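Local coordinates for Fe-regulated protein B (Neisseria meningitidis, PDB 4AIP) that transports iron across the outer membrane as a TonB-dependent transporter, probably taking up iron-loaded siderophores, at residues L252-T257 / V267-K272. Numbering follows the deposited sequence.
Sequences LAKIGT and VLSHMK. With N8E (3,6,9,12,15-pentaoxatricosan-1-ol), chain F.
A253 and H270 grip each other through two backbone hydrogen bonds, A253 N to H270 O and H270 N to A253 O, and I255 and L268 repeat the arrangement two residues along. The shortest of the four runs from L268 N to I255 O at 2.6 Å, with an N-H...O angle of 168°. Between these pairs K254 and S269 form a non-hydrogen-bonded pair, and K254 CA makes a CA-H...O contact with L268 O at 3.3 Å.

On the plug-facing side, L252 CD1 rests on M271 CB at 3.8 Å. The extended K254 chain passes obliquely over V267, CD meeting CG1 at 3.9 Å, and its NZ continues inward to hydrogen bonds with T171 and V172.

The other face carries A253, I255, L268 and H270. I255 CG2 packs on L268 CB, while the detergent N8E snakes across I255 and A253 to H270. There its C05 reaches H270 CD2 at the ring edge, 3.3 Å away and near the ring plane. Chi1 of 178° carries the imidazole out from the strand, chi2 of 86° sets its rotation, and ND1 hydrogen-bonds T311 OG1 on strand 302-318. A neighbouring subunit packs against I255 and H270. This is a beta hairpin (strands 246-259 and 264-276) in the wall of a TonB-dependent transporter barrel, plug inside and detergent outside.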
ATOM      1  N   LEU B 252       7.686  13.942   0.566  1.00  7.74           N
ATOM      2  CA  LEU B 252       8.190  15.054   1.287  1.00  6.94           C
ATOM      3  C   LEU B 252       7.016  15.771   1.921  1.00  8.55           C
ATOM      4  O   LEU B 252       5.965  16.030   1.256  1.00  7.56           O
ATOM      5  CB  LEU B 252       8.929  15.962   0.318  1.00  7.65           C
ATOM      6  CG  LEU B 252       9.651  17.158   0.934  1.00 10.70           C
ATOM      7  CD1 LEU B 252      10.763  16.716   1.889  1.00 13.74           C
ATOM      8  CD2 LEU B 252      10.147  18.034  -0.175  1.00  7.79           C
ATOM      9  N   ALA B 253       7.206  16.124   3.205  1.00  8.12           N
ATOM     10  CA  ALA B 253       6.208  16.953   3.922  1.00  7.35           C
ATOM     11  C   ALA B 253       6.899  18.120   4.518  1.00  7.69           C
ATOM     12  O   ALA B 253       7.753  17.979   5.409  1.00  8.95           O
ATOM     13  CB  ALA B 253       5.497  16.153   5.003  1.00  6.21           C
ATOM     14  N   LYS B 254       6.532  19.309   4.089  1.00  8.17           N
ATOM     15  CA  LYS B 254       7.145  20.465   4.693  1.00  8.75           C
ATOM     16  C   LYS B 254       6.202  21.509   5.185  1.00 10.82           C
ATOM     17  O   LYS B 254       5.285  21.883   4.500  1.00 10.84           O
ATOM     18  CB  LYS B 254       7.953  21.187   3.692  1.00  8.11           C
ATOM     19  CG  LYS B 254       9.222  20.575   3.398  1.00 10.29           C
ATOM     20  CD  LYS B 254      10.179  21.729   2.999  1.00 12.94           C
ATOM     21  CE  LYS B 254      11.284  20.972   2.447  1.00 19.01           C
ATOM     22  NZ  LYS B 254      12.464  21.399   1.925  1.00 13.43           N
ATOM     23  N   ILE B 255       6.516  22.109   6.323  1.00 12.15           N
ATOM     24  CA  ILE B 255       5.778  23.294   6.711  1.00 13.11           C
ATOM     25  C   ILE B 255       6.802  24.312   7.126  1.00 15.37           C
ATOM     26  O   ILE B 255       7.876  23.960   7.663  1.00 13.83           O
ATOM     27  CB  ILE B 255       4.716  22.983   7.847  1.00 13.21           C
ATOM     28  CG1 ILE B 255       3.838  24.193   8.079  1.00 17.03           C
ATOM     29  CG2 ILE B 255       5.387  22.451   9.137  1.00  8.36           C
ATOM     30  CD1 ILE B 255       3.102  24.203   9.391  1.00 10.33           C
ATOM     31  N   GLY B 256       6.516  25.571   6.857  1.00 20.37           N
ATOM     32  CA  GLY B 256       7.459  26.614   7.128  1.00 24.40           C
ATOM     33  C   GLY B 256       6.766  27.898   7.479  1.00 27.33           C
ATOM     34  O   GLY B 256       5.616  28.133   7.079  1.00 28.98           O
ATOM     35  N   THR B 257       7.460  28.728   8.237  1.00 28.10           N
ATOM     36  CA  THR B 257       7.015  30.080   8.485  1.00 29.15           C
ATOM     37  C   THR B 257       8.145  31.087   8.257  1.00 29.60           C
ATOM     38  O   THR B 257       9.284  30.879   8.656  1.00 29.95           O
ATOM     39  CB  THR B 257       6.319  30.295   9.885  1.00 29.29           C
ATOM     40  OG1 THR B 257       6.035  31.675  10.035  1.00 28.86           O
ATOM     41  CG2 THR B 257       7.169  29.833  11.080  1.00 27.87           C
ATOM     42  N   VAL B 267      11.579  26.041   9.196  1.00 12.52           N
ATOM     43  CA  VAL B 267      11.005  25.059   8.325  1.00 13.86           C
ATOM     44  C   VAL B 267      11.033  23.691   8.982  1.00 12.12           C
ATOM     45  O   VAL B 267      12.054  23.264   9.531  1.00 12.06           O
ATOM     46  CB  VAL B 267      11.781  25.012   6.986  1.00 15.61           C
ATOM     47  CG1 VAL B 267      11.179  23.967   6.080  1.00 17.75           C
ATOM     48  CG2 VAL B 267      11.673  26.340   6.306  1.00 18.42           C
ATOM     49  N   LEU B 268       9.921  22.993   8.947  1.00 11.51           N
ATOM     50  CA  LEU B 268       9.936  21.633   9.464  1.00 12.58           C
ATOM     51  C   LEU B 268       9.575  20.685   8.331  1.00 11.21           C
ATOM     52  O   LEU B 268       8.547  20.916   7.611  1.00  9.61           O
ATOM     53  CB  LEU B 268       8.905  21.502  10.564  1.00 14.87           C
ATOM     54  CG  LEU B 268       9.308  20.905  11.887  1.00 19.85           C
ATOM     55  CD1 LEU B 268       7.988  20.564  12.581  1.00 22.14           C
ATOM     56  CD2 LEU B 268      10.156  19.670  11.829  1.00 20.86           C
ATOM     57  N   SER B 269      10.333  19.591   8.267  1.00  9.22           N
ATOM     58  CA  SER B 269      10.436  18.819   7.068  1.00 10.83           C
ATOM     59  C   SER B 269      10.457  17.326   7.417  1.00  9.95           C
ATOM     60  O   SER B 269      11.163  16.959   8.371  1.00  8.47           O
ATOM     61  CB  SER B 269      11.747  19.262   6.451  1.00 13.01           C
ATOM     62  OG  SER B 269      12.189  18.409   5.435  1.00 19.99           O
ATOM     63  N   HIS B 270       9.695  16.469   6.722  1.00  9.60           N
ATOM     64  CA  HIS B 270       9.954  15.039   6.849  1.00 11.16           C
ATOM     65  C   HIS B 270      10.083  14.453   5.470  1.00 11.32           C
ATOM     66  O   HIS B 270       9.206  14.712   4.631  1.00 11.62           O
ATOM     67  CB  HIS B 270       8.898  14.269   7.654  1.00 13.52           C
ATOM     68  CG  HIS B 270       9.169  12.796   7.714  1.00 17.47           C
ATOM     69  ND1 HIS B 270       9.985  12.240   8.665  1.00 19.48           N
ATOM     70  CD2 HIS B 270       8.769  11.772   6.924  1.00 19.49           C
ATOM     71  CE1 HIS B 270      10.065  10.937   8.482  1.00 20.24           C
ATOM     72  NE2 HIS B 270       9.358  10.629   7.412  1.00 21.01           N
ATOM     73  N   MET B 271      11.149  13.682   5.238  1.00  9.95           N
ATOM     74  CA  MET B 271      11.325  13.062   3.966  1.00 12.05           C
ATOM     75  C   MET B 271      11.446  11.562   4.099  1.00 12.19           C
ATOM     76  O   MET B 271      12.035  11.064   5.062  1.00 12.33           O
ATOM     77  CB  MET B 271      12.537  13.615   3.294  1.00 14.14           C
ATOM     78  CG  MET B 271      13.156  12.588   2.446  1.00 19.07           C
ATOM     79  SD  MET B 271      14.693  12.998   1.699  1.00 26.86           S
ATOM     80  CE  MET B 271      15.879  12.931   2.978  1.00 22.76           C
ATOM     81  N   LYS B 272      10.908  10.841   3.111  1.00 12.58           N
ATOM     82  CA  LYS B 272      11.125   9.422   3.079  1.00 13.15           C
ATOM     83  C   LYS B 272      11.420   9.022   1.646  1.00 12.71           C
ATOM     84  O   LYS B 272      10.767   9.514   0.740  1.00 12.75           O
ATOM     85  CB  LYS B 272       9.919   8.654   3.633  1.00 15.07           C
ATOM     86  CG  LYS B 272      10.197   7.214   3.640  1.00 18.31           C
ATOM     87  CD  LYS B 272       9.005   6.314   3.728  1.00 20.51           C
ATOM     88  CE  LYS B 272       8.516   6.154   5.096  1.00 23.57           C
ATOM     89  NZ  LYS B 272       8.220   4.726   5.271  1.00 23.12           N
TER
HETATM   90  C01 N8E F1743       5.368   8.172   6.163  1.00 18.27           C
HETATM   91  C02 N8E F1743       6.438   9.242   6.050  1.00 17.70           C
HETATM   92  C03 N8E F1743       6.216  10.105   4.817  1.00 18.51           C
HETATM   93  C04 N8E F1743       5.224  11.243   5.030  1.00 17.44           C
HETATM   94  C05 N8E F1743       5.878  12.545   5.443  1.00 16.03           C
HETATM   95  C06 N8E F1743       4.964  13.362   6.355  1.00 12.04           C
HETATM   96  C07 N8E F1743       5.102  13.007   7.796  1.00 13.15           C
HETATM   97  C08 N8E F1743       4.766  14.145   8.761  1.00 19.46           C
HETATM   98  O09 N8E F1743       5.745  15.172   8.702  1.00 19.45           O
HETATM   99  C10 N8E F1743       5.536  16.307   9.504  1.00 20.92           C
HETATM  100  C11 N8E F1743       6.291  17.514   8.951  1.00 17.88           C
HETATM  101  O12 N8E F1743       5.374  18.569   8.751  1.00 19.89           O
HETATM  102  C13 N8E F1743       4.852  18.845   7.458  1.00 23.12           C
HETATM  103  C14 N8E F1743       3.719  19.835   7.700  1.00 26.05           C
HETATM  104  O15 N8E F1743       2.593  19.526   6.872  1.00 34.26           O
HETATM  105  C16 N8E F1743       1.330  19.603   7.536  1.00 28.91           C
HETATM  106  C17 N8E F1743       0.819  21.028   7.492  1.00 32.02           C
HETATM  107  O18 N8E F1743       0.124  21.194   6.252  1.00 32.80           O
HETATM  108  C19 N8E F1743       0.396  22.446   5.593  1.00 38.51           C
HETATM  109  C20 N8E F1743      -0.363  23.679   6.115  1.00 37.81           C
HETATM  110  O21 N8E F1743       0.498  24.830   6.131  1.00 35.54           O
HETATM  111  C22 N8E F1743       0.274  25.706   5.033  1.00 31.44           C
HETATM  112  C23 N8E F1743       0.082  27.070   5.659  1.00 27.76           C
HETATM  113  O24 N8E F1743      -0.368  28.012   4.667  1.00 29.98           O